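Local coordinates for protein diaminopropionate ammonia-lyase (PDB 4D9I) that breaks down both the D and L isomers of 2,3-diaminopropionate to pyruvate and ammonia, using pyridoxal 5'-phosphate as cofactor, at residues Q148-A153 against S375-T380; R173-H178 against V186-A191; E212-M217 against G242-V247; A317-R322 against L347-Y352. All blocks are in the same frame, centred on the assembly; numbering follows the deposited sequence.

Contact 1: Q148-A153 against S375-T380; sequences QERVDA and STEGDT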
# COMPACT_ATOMS: atom_id res chain seq x y z
N GLN B 148 1.93 -23.16 -4.93
CA GLN B 148 1.40 -24.16 -4.00
C GLN B 148 0.09 -23.71 -3.35
O GLN B 148 -0.81 -24.53 -3.12
CB GLN B 148 2.43 -24.49 -2.91
CG GLN B 148 2.12 -25.75 -2.12
CD GLN B 148 2.29 -27.01 -2.94
OE1 GLN B 148 1.31 -27.68 -3.27
NE2 GLN B 148 3.54 -27.34 -3.28
N GLU B 149 -0.03 -22.42 -3.05
CA GLU B 149 -1.25 -21.89 -2.45
C GLU B 149 -2.48 -22.11 -3.33
O GLU B 149 -3.55 -22.42 -2.82
CB GLU B 149 -1.11 -20.39 -2.14
CG GLU B 149 -2.30 -19.84 -1.35
CD GLU B 149 -2.22 -18.34 -1.09
OE1 GLU B 149 -1.18 -17.72 -1.38
OE2 GLU B 149 -3.20 -17.79 -0.57
N ARG B 150 -2.32 -21.93 -4.64
CA ARG B 150 -3.44 -22.09 -5.55
C ARG B 150 -3.84 -23.57 -5.68
O ARG B 150 -5.04 -23.89 -5.75
CB ARG B 150 -3.12 -21.46 -6.91
CG ARG B 150 -2.94 -19.96 -6.88
CD ARG B 150 -2.60 -19.41 -8.26
NE ARG B 150 -2.73 -17.97 -8.27
CZ ARG B 150 -1.77 -17.10 -8.58
NH1 ARG B 150 -0.56 -17.51 -8.96
NH2 ARG B 150 -2.04 -15.81 -8.54
N VAL B 151 -2.85 -24.45 -5.68
CA VAL B 151 -3.05 -25.90 -5.62
C VAL B 151 -3.88 -26.23 -4.39
O VAL B 151 -4.93 -26.88 -4.48
CB VAL B 151 -1.70 -26.66 -5.57
CG1 VAL B 151 -1.91 -28.15 -5.32
CG2 VAL B 151 -0.90 -26.42 -6.84
N ASP B 152 -3.42 -25.73 -3.25
CA ASP B 152 -4.07 -25.97 -1.97
C ASP B 152 -5.50 -25.42 -1.91
O ASP B 152 -6.37 -26.06 -1.31
CB ASP B 152 -3.17 -25.46 -0.82
CG ASP B 152 -1.93 -26.34 -0.61
OD1 ASP B 152 -1.88 -27.44 -1.19
OD2 ASP B 152 -1.00 -25.93 0.12
N ALA B 153 -5.75 -24.28 -2.55
CA ALA B 153 -7.11 -23.70 -2.61
C ALA B 153 -8.07 -24.67 -3.27
O ALA B 153 -9.21 -24.82 -2.85
CB ALA B 153 -7.11 -22.38 -3.37
N SER B 375 -10.87 -5.13 -11.52
CA SER B 375 -9.90 -5.87 -10.74
C SER B 375 -10.41 -7.29 -10.63
O SER B 375 -11.29 -7.60 -9.81
CB SER B 375 -9.71 -5.26 -9.35
OG SER B 375 -8.60 -5.90 -8.75
N THR B 376 -9.85 -8.15 -11.46
CA THR B 376 -10.39 -9.52 -11.63
C THR B 376 -10.06 -10.46 -10.49
O THR B 376 -10.73 -11.49 -10.33
CB THR B 376 -9.88 -10.13 -12.94
OG1 THR B 376 -8.47 -9.87 -13.02
CG2 THR B 376 -10.60 -9.50 -14.13
N GLU B 377 -9.03 -10.14 -9.70
CA GLU B 377 -8.68 -10.99 -8.56
C GLU B 377 -8.01 -10.19 -7.46
O GLU B 377 -7.41 -9.15 -7.74
CB GLU B 377 -7.74 -12.14 -8.98
CG GLU B 377 -6.42 -11.67 -9.58
CD GLU B 377 -5.34 -12.76 -9.63
OE1 GLU B 377 -5.63 -13.97 -9.43
OE2 GLU B 377 -4.17 -12.38 -9.90
N GLY B 378 -8.10 -10.69 -6.23
CA GLY B 378 -7.30 -10.15 -5.14
C GLY B 378 -5.97 -10.89 -5.06
O GLY B 378 -5.46 -11.38 -6.08
N ASP B 379 -5.44 -10.99 -3.84
CA ASP B 379 -4.15 -11.61 -3.59
C ASP B 379 -4.26 -13.14 -3.55
O ASP B 379 -4.09 -13.78 -2.51
CB ASP B 379 -3.54 -11.06 -2.29
CG ASP B 379 -4.48 -11.17 -1.10
OD1 ASP B 379 -5.69 -11.44 -1.31
OD2 ASP B 379 -4.03 -10.98 0.04
N THR B 380 -4.53 -13.73 -4.71
CA THR B 380 -4.69 -15.16 -4.80
C THR B 380 -3.37 -15.90 -4.53
O THR B 380 -3.38 -17.06 -4.19
CB THR B 380 -5.30 -15.55 -6.16
OG1 THR B 380 -4.51 -15.00 -7.20
CG2 THR B 380 -6.73 -15.01 -6.26
O HOH W 1 -4.83 -15.93 -1.35

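Contact 2: R173-H178 against V186-A191; sequences RLTMQH and VVQDTA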
# COMPACT_ATOMS: atom_id res chain seq x y z
N ARG B 173 -4.25 -30.35 -22.99
CA ARG B 173 -4.35 -31.56 -23.80
C ARG B 173 -4.40 -32.82 -22.92
O ARG B 173 -5.19 -33.72 -23.18
CB ARG B 173 -3.20 -31.63 -24.81
CG ARG B 173 -3.48 -30.99 -26.17
CD ARG B 173 -3.63 -29.47 -26.12
N LEU B 174 -3.58 -32.86 -21.87
CA LEU B 174 -3.64 -33.96 -20.90
C LEU B 174 -5.03 -34.07 -20.25
O LEU B 174 -5.53 -35.17 -20.03
CB LEU B 174 -2.54 -33.84 -19.85
N THR B 175 -5.65 -32.92 -19.94
CA THR B 175 -7.02 -32.89 -19.39
C THR B 175 -8.04 -33.52 -20.36
O THR B 175 -8.86 -34.33 -19.94
CB THR B 175 -7.45 -31.46 -18.97
OG1 THR B 175 -6.75 -31.09 -17.77
CG2 THR B 175 -8.95 -31.38 -18.67
N MET B 176 -7.96 -33.16 -21.63
CA MET B 176 -8.84 -33.70 -22.68
C MET B 176 -8.64 -35.19 -22.84
O MET B 176 -9.61 -35.96 -22.92
CB MET B 176 -8.60 -32.99 -24.02
CG MET B 176 -8.55 -31.46 -23.91
SD MET B 176 -8.65 -30.66 -25.52
CE MET B 176 -7.14 -29.71 -25.58
N GLN B 177 -7.37 -35.59 -22.89
CA GLN B 177 -6.98 -37.00 -22.94
C GLN B 177 -7.63 -37.82 -21.83
O GLN B 177 -8.35 -38.78 -22.10
CB GLN B 177 -5.46 -37.13 -22.83
CG GLN B 177 -4.78 -37.72 -24.05
CD GLN B 177 -3.74 -38.76 -23.68
OE1 GLN B 177 -2.80 -38.48 -22.92
NE2 GLN B 177 -3.89 -39.97 -24.20
N HIS B 178 -7.38 -37.43 -20.58
CA HIS B 178 -7.86 -38.20 -19.43
C HIS B 178 -9.36 -38.19 -19.32
O HIS B 178 -9.96 -39.18 -18.90
CB HIS B 178 -7.23 -37.70 -18.13
CG HIS B 178 -5.74 -37.94 -18.04
ND1 HIS B 178 -4.83 -36.98 -18.32
CD2 HIS B 178 -5.01 -39.08 -17.69
CE1 HIS B 178 -3.59 -37.48 -18.16
NE2 HIS B 178 -3.70 -38.76 -17.77
N VAL B 186 -15.10 -32.20 -19.61
CA VAL B 186 -14.13 -31.10 -19.70
C VAL B 186 -14.83 -29.74 -19.57
O VAL B 186 -15.76 -29.44 -20.34
CB VAL B 186 -13.39 -31.13 -21.05
CG1 VAL B 186 -12.48 -29.92 -21.20
CG2 VAL B 186 -12.59 -32.42 -21.19
N VAL B 187 -14.38 -28.93 -18.61
CA VAL B 187 -14.88 -27.56 -18.46
C VAL B 187 -13.71 -26.56 -18.57
O VAL B 187 -12.99 -26.33 -17.60
CB VAL B 187 -15.65 -27.38 -17.12
CG1 VAL B 187 -16.21 -25.96 -17.00
CG2 VAL B 187 -16.78 -28.41 -17.02
N GLN B 188 -13.52 -26.01 -19.77
CA GLN B 188 -12.46 -25.00 -20.02
C GLN B 188 -13.08 -23.68 -20.39
O GLN B 188 -14.12 -23.64 -21.05
CB GLN B 188 -11.52 -25.39 -21.16
CG GLN B 188 -10.56 -26.53 -20.87
CD GLN B 188 -9.65 -26.30 -19.67
OE1 GLN B 188 -9.39 -27.22 -18.91
NE2 GLN B 188 -9.17 -25.08 -19.50
N ASP B 189 -12.40 -22.59 -20.03
CA ASP B 189 -12.90 -21.25 -20.30
C ASP B 189 -12.44 -20.69 -21.64
O ASP B 189 -12.40 -19.49 -21.85
CB ASP B 189 -12.55 -20.30 -19.14
CG ASP B 189 -11.03 -20.23 -18.86
OD1 ASP B 189 -10.29 -21.21 -19.13
OD2 ASP B 189 -10.62 -19.20 -18.28
N THR B 190 -12.08 -21.56 -22.56
CA THR B 190 -11.82 -21.14 -23.91
C THR B 190 -12.54 -22.10 -24.86
O THR B 190 -13.00 -23.15 -24.43
CB THR B 190 -10.32 -21.07 -24.21
OG1 THR B 190 -10.10 -20.26 -25.37
CG2 THR B 190 -9.73 -22.48 -24.40
N ALA B 191 -12.65 -21.71 -26.13
CA ALA B 191 -13.33 -22.51 -27.13
C ALA B 191 -12.34 -23.02 -28.17
O ALA B 191 -11.26 -22.46 -28.32
CB ALA B 191 -14.42 -21.69 -27.80

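Contact 3: E212-M217 against G242-V247; sequences EAVEQM and GYLVDV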
# COMPACT_ATOMS: atom_id res chain seq x y z
N GLU B 212 -23.98 -5.77 -12.87
CA GLU B 212 -23.85 -5.12 -11.56
C GLU B 212 -23.21 -3.75 -11.65
O GLU B 212 -23.72 -2.79 -11.06
CB GLU B 212 -23.03 -5.97 -10.59
CG GLU B 212 -23.68 -7.25 -10.11
CD GLU B 212 -22.74 -8.09 -9.28
OE1 GLU B 212 -21.60 -7.60 -9.00
OE2 GLU B 212 -23.12 -9.24 -8.90
N ALA B 213 -22.11 -3.66 -12.39
CA ALA B 213 -21.38 -2.40 -12.55
C ALA B 213 -22.22 -1.32 -13.22
O ALA B 213 -22.14 -0.16 -12.82
CB ALA B 213 -20.05 -2.60 -13.31
N VAL B 214 -23.03 -1.69 -14.22
CA VAL B 214 -23.88 -0.73 -14.90
C VAL B 214 -24.94 -0.20 -13.93
O VAL B 214 -25.15 1.00 -13.83
CB VAL B 214 -24.55 -1.31 -16.17
CG1 VAL B 214 -25.61 -0.35 -16.71
CG2 VAL B 214 -23.51 -1.52 -17.25
N GLU B 215 -25.58 -1.12 -13.20
CA GLU B 215 -26.52 -0.75 -12.14
C GLU B 215 -25.82 0.18 -11.14
O GLU B 215 -26.39 1.17 -10.73
CB GLU B 215 -27.02 -2.00 -11.41
CG GLU B 215 -28.09 -1.70 -10.36
CD GLU B 215 -28.47 -2.91 -9.51
OE1 GLU B 215 -27.84 -3.98 -9.64
OE2 GLU B 215 -29.42 -2.80 -8.70
N GLN B 216 -24.60 -0.17 -10.75
CA GLN B 216 -23.88 0.67 -9.79
C GLN B 216 -23.54 2.05 -10.36
O GLN B 216 -23.70 3.05 -9.68
CB GLN B 216 -22.62 -0.03 -9.28
CG GLN B 216 -22.91 -1.15 -8.30
CD GLN B 216 -21.77 -2.13 -8.22
OE1 GLN B 216 -21.22 -2.53 -9.24
NE2 GLN B 216 -21.38 -2.49 -7.01
N MET B 217 -23.09 2.10 -11.62
CA MET B 217 -22.80 3.37 -12.29
C MET B 217 -24.06 4.23 -12.42
O MET B 217 -24.02 5.44 -12.18
CB MET B 217 -22.10 3.16 -13.63
CG MET B 217 -20.61 2.82 -13.50
SD MET B 217 -19.69 2.53 -15.03
CE MET B 217 -20.51 1.11 -15.74
N GLY B 242 -19.09 -7.45 -24.59
CA GLY B 242 -20.33 -7.78 -25.29
C GLY B 242 -21.53 -7.17 -24.58
O GLY B 242 -22.37 -6.52 -25.22
N TYR B 243 -21.58 -7.34 -23.26
CA TYR B 243 -22.66 -6.77 -22.44
C TYR B 243 -22.64 -5.24 -22.49
O TYR B 243 -23.66 -4.63 -22.75
CB TYR B 243 -22.59 -7.24 -20.99
CG TYR B 243 -23.62 -6.55 -20.08
CD1 TYR B 243 -23.33 -5.35 -19.43
CD2 TYR B 243 -24.88 -7.09 -19.91
CE1 TYR B 243 -24.28 -4.72 -18.63
CE2 TYR B 243 -25.83 -6.47 -19.10
CZ TYR B 243 -25.52 -5.29 -18.46
OH TYR B 243 -26.48 -4.71 -17.66
N LEU B 244 -21.47 -4.65 -22.22
CA LEU B 244 -21.33 -3.20 -22.11
C LEU B 244 -21.71 -2.48 -23.41
O LEU B 244 -22.38 -1.44 -23.40
CB LEU B 244 -19.89 -2.83 -21.73
CG LEU B 244 -19.45 -3.14 -20.30
CD1 LEU B 244 -17.98 -2.79 -20.08
CD2 LEU B 244 -20.33 -2.44 -19.27
N VAL B 245 -21.27 -3.07 -24.51
CA VAL B 245 -21.44 -2.49 -25.83
C VAL B 245 -22.90 -2.65 -26.26
O VAL B 245 -23.42 -1.84 -27.02
CB VAL B 245 -20.38 -3.11 -26.77
CG1 VAL B 245 -20.95 -3.75 -28.02
CG2 VAL B 245 -19.21 -2.17 -27.00
N ASP B 246 -23.57 -3.66 -25.70
CA ASP B 246 -25.02 -3.77 -25.85
C ASP B 246 -25.76 -2.66 -25.10
O ASP B 246 -26.74 -2.12 -25.61
CB ASP B 246 -25.54 -5.15 -25.41
CG ASP B 246 -26.99 -5.40 -25.81
OD1 ASP B 246 -27.35 -5.18 -26.99
OD2 ASP B 246 -27.78 -5.82 -24.94
N VAL B 247 -25.27 -2.33 -23.90
CA VAL B 247 -25.82 -1.25 -23.08
C VAL B 247 -25.47 0.13 -23.64
O VAL B 247 -26.34 0.99 -23.73
CB VAL B 247 -25.27 -1.33 -21.62
CG1 VAL B 247 -25.62 -0.09 -20.82
CG2 VAL B 247 -25.80 -2.58 -20.92

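Contact 4: A317-R322 against L347-Y352; sequences AALGMR and LAAVHY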
# COMPACT_ATOMS: atom_id res chain seq x y z
N ALA B 317 1.70 -4.25 -14.40
CA ALA B 317 0.78 -4.93 -13.50
C ALA B 317 1.23 -4.74 -12.06
O ALA B 317 0.42 -4.36 -11.22
CB ALA B 317 0.68 -6.42 -13.87
N ALA B 318 2.52 -4.94 -11.81
CA ALA B 318 3.11 -4.68 -10.48
C ALA B 318 2.80 -3.26 -9.98
O ALA B 318 2.37 -3.09 -8.85
CB ALA B 318 4.60 -4.93 -10.50
N LEU B 319 3.01 -2.25 -10.82
CA LEU B 319 2.69 -0.86 -10.50
C LEU B 319 1.20 -0.71 -10.12
O LEU B 319 0.88 -0.11 -9.11
CB LEU B 319 3.03 0.03 -11.70
CG LEU B 319 2.64 1.52 -11.66
CD1 LEU B 319 3.38 2.21 -10.51
CD2 LEU B 319 3.02 2.17 -12.99
N GLY B 320 0.32 -1.29 -10.92
CA GLY B 320 -1.10 -1.32 -10.59
C GLY B 320 -1.42 -1.92 -9.23
O GLY B 320 -2.24 -1.39 -8.49
N MET B 321 -0.83 -3.07 -8.91
CA MET B 321 -1.04 -3.73 -7.62
C MET B 321 -0.74 -2.76 -6.46
O MET B 321 -1.51 -2.68 -5.49
CB MET B 321 -0.12 -4.95 -7.49
CG MET B 321 -0.45 -6.09 -8.45
SD MET B 321 0.82 -7.37 -8.46
CE MET B 321 0.61 -8.20 -6.89
N ARG B 322 0.39 -2.07 -6.56
CA ARG B 322 0.82 -1.14 -5.50
C ARG B 322 -0.09 0.08 -5.38
O ARG B 322 -0.36 0.57 -4.26
CB ARG B 322 2.25 -0.69 -5.73
CG ARG B 322 3.27 -1.82 -5.58
CD ARG B 322 4.69 -1.31 -5.73
NE ARG B 322 5.54 -2.42 -6.10
CZ ARG B 322 6.07 -2.58 -7.29
NH1 ARG B 322 5.88 -1.67 -8.24
NH2 ARG B 322 6.82 -3.63 -7.51
N LEU B 347 -3.06 2.92 -16.64
CA LEU B 347 -3.35 4.33 -16.37
C LEU B 347 -2.22 4.98 -15.58
O LEU B 347 -1.84 6.13 -15.84
CB LEU B 347 -4.67 4.49 -15.61
CG LEU B 347 -5.95 3.99 -16.28
CD1 LEU B 347 -7.16 4.32 -15.41
CD2 LEU B 347 -6.10 4.65 -17.63
N ALA B 348 -1.68 4.24 -14.62
CA ALA B 348 -0.59 4.76 -13.79
C ALA B 348 0.69 4.92 -14.62
O ALA B 348 1.41 5.91 -14.47
CB ALA B 348 -0.35 3.85 -12.59
N ALA B 349 0.96 3.94 -15.51
CA ALA B 349 2.15 3.99 -16.37
C ALA B 349 2.08 5.18 -17.33
O ALA B 349 3.09 5.80 -17.65
CB ALA B 349 2.29 2.69 -17.16
N VAL B 350 0.87 5.45 -17.81
CA VAL B 350 0.63 6.59 -18.71
C VAL B 350 0.91 7.88 -17.93
O VAL B 350 1.59 8.77 -18.43
CB VAL B 350 -0.82 6.59 -19.22
CG1 VAL B 350 -1.20 7.97 -19.78
CG2 VAL B 350 -1.04 5.49 -20.28
N HIS B 351 0.38 7.95 -16.72
CA HIS B 351 0.51 9.16 -15.92
C HIS B 351 1.95 9.58 -15.73
O HIS B 351 2.28 10.74 -15.88
CB HIS B 351 -0.16 9.00 -14.57
CG HIS B 351 0.10 10.16 -13.64
ND1 HIS B 351 -0.43 11.38 -13.86
CD2 HIS B 351 0.87 10.25 -12.49
CE1 HIS B 351 0.01 12.23 -12.90
NE2 HIS B 351 0.79 11.54 -12.06
N TYR B 352 2.83 8.62 -15.43
CA TYR B 352 4.22 8.94 -15.13
C TYR B 352 5.16 8.96 -16.34
O TYR B 352 6.32 9.37 -16.22
CB TYR B 352 4.74 7.99 -14.06
CG TYR B 352 4.14 8.23 -12.69
CD1 TYR B 352 4.51 9.36 -11.94
CD2 TYR B 352 3.23 7.33 -12.12
CE1 TYR B 352 3.99 9.59 -10.68
CE2 TYR B 352 2.69 7.56 -10.84
CZ TYR B 352 3.09 8.69 -10.13
OH TYR B 352 2.59 8.96 -8.87

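Contact 1: Q148-A153 against S375-T380
Arg150 and Thr380 mark the nearest passage of the two backbones, with 7.1 Å between Arg150 CA and Thr380 CA. One belongs to the first turns of helix 148-155, the other to the irregular loop that follows strand 370-375, bent at Asp379 by an inverse gamma turn. Side chains bridge the remaining gap. The Arg150 chain runs out extended from CG to NE and presents the edge of its guanidinium, so that NH2 donates to Thr380 OG1 at 2.9 Å, nearly straight (162°) and close to the guanidinium plane. That hydroxyl, Thr380 OG1, in turn donates to Glu377 OE1 over 2.7 Å, from above the carboxylate plane; Asn122 ND2 grips the same OE1. In this fold type II enzyme the chain of bonds ties a helix flanking the four-stranded sheet to a loop of the larger sheet, and the Arg150 side chain comes within about 6 Å of that of Asp120, the inferred proton acceptor for L-diaminopropionate. A leucine in place of Arg150 would probably leave Thr380 OG1 without its donor and Glu377 without a nearby positive charge. Beside Arg150, Glu149 works through water: one molecule donates to Glu149 OE2 and to Asp379 O, 2.6 Å from each atom, while Glu149 OE1 accepts from Val382 N at the start of helix 382-389.

Contact 2: R173-H178 against V186-A191
Thr175 and Gln188 reach toward each other from opposite directions, and the methyl of the first meets the amide oxygen of the second, Thr175 CG2 lying 4.2 Å from Gln188 OE1. The turn of Thr175 divides its two branches: with CG2 opposite the backbone N, OG1 (chi1 -73°) is left to pair with Thr118 OG1. Gln188 bends at chi2 (-57°), and its OE1 accepts a hydrogen bond from Thr118 N, so the oxygen facing the methyl is already satisfied and the contact across the gap is one of van der Waals character. Thr118 thus bonds to both partners, which is likely to help fix how each is turned. Val186 supplies the apolar share. Its CG2 comes up against the helix backbone, 4.2 Å from Met176 CA and 4.4 Å from Thr175 O, while the Met176 side chain runs past at greater distance and rests on Trp192. Just before Thr175 in the helix, Leu174 O accepts from His178 N and His178 ND1 on opposite faces of its carbonyl plane; His178 ND1 lies 2.6 Å from Leu174 O. Helix 168-182 connects strand 160-163, at one edge of the four-stranded parallel sheet, with strand 185-186 at the other; Thr175 packs on Ala116 and Gln188 on Thr117, both of strand 114-118, which places the helix against the sheet and the loop at its end, with helix 197-206 bordering Val187.

Contact 3: E212-M217 against G242-V247
On the helix that presents Val214 to Tyr243, Leu244 and Val247, the carboxylate oxygen Glu212 OE1 is gripped by two cations, forming salt bridges with Arg70 NH2 and Lys65 NZ. Its neighbour Glu212 OE2 bonds to Tyr42 OH, so this acid is anchored on the side of the helix turned from the contact; two positive groups so near would be expected to favour its ionised form. The side facing helix 235-248 is apolar, and there a single branched residue does most of the work. Val214 spreads its methyls over three partners. CG2 comes in at the edge of the Tyr243 ring, near the ring plane, with 3.6 Å between Val214 CG2 and Tyr243 CE1. The same methyl, Val214 CG2, slides past Leu244, whose CD2 lies 3.9 Å from it. The other methyl, set opposite the backbone N (chi1 170°), meets Val247 tip to tip, Val214 CG1 being 4.1 Å from Val247 CG1. Tyr243 crosses the valine obliquely, its OH held weakly by Asp211 OD1 and its side chain also touching Ala210 and helix 26-36. The axes of segments 212-217 and 242-247 pass 11.3 Å apart and run 40° from parallel, a wide spacing for side chains to fill. Helix 235-248 joins the adjacent parallel strands 226-230 and 254-260, and helix 208-220 leads into the first of them: the crossover helix of a beta-alpha-beta unit packed against the helix that precedes its first strand, as in the Rossmann-like layered domains of fold type II enzymes.

Contact 4: A317-R322 against L347-Y352
Leu319 points its branched end at Ala348 and Ala349, and these three residues account for most of the area buried between segments 317-322 and 347-352. Its CG stands opposite the backbone N (chi1 174°), which carries the isobutyl group out from helix 315-325 toward the neighbouring helix. Leu319 CD2 does the touching: it lies 3.8 Å from Ala348 CB and 3.7 Å from the backbone Ala349 N, between the two alanines. The more distant methyl, Ala349 CB, is 4.3 Å from Leu319 CD2. Where Ala348 and Ala349 offer just methyl groups, the leucine can come down almost to the backbone of helix 338-352. The pair belongs to the larger domain of the fold type II architecture, where helix 338-352 also receives Ala317 and Met321 of the same partner helix nearer its start. Phe4 lies against Leu319 and Phe57 against Ala348, extending the apolar cluster beyond the two segments. Farther along, the His351 edge meets the Tyr352 face, His351 CD2 standing 3.4 Å above the ring plane of Tyr352 and over its centre. The dimer partner approaches here too: Arg322 NH1 donates to Trp390 O of the second subunit, whose Trp390 side chain packs on Tyr352.

Overall arrangement
Contact 1 encloses the other three along the chain, which follow one another in series within its loop. It joins elements of the two sheets, and its centre lies 21 Å from those of both contacts 2 and 4. Contacts 1 and 2 border the catalytic region: the side chains of Arg150 and Gln188 come within about 6 and 9 Å of that of Asp120, and the Gln188 side chain is about 6 Å from a bound Tris molecule, probably from crystallisation, which Asp189 hydrogen-bonds. Contacts 3 and 4, 25 Å apart between centres, are helix pairs away from the annotated sites; contact 4, its centre 34 Å from that of contact 2, borders the second subunit.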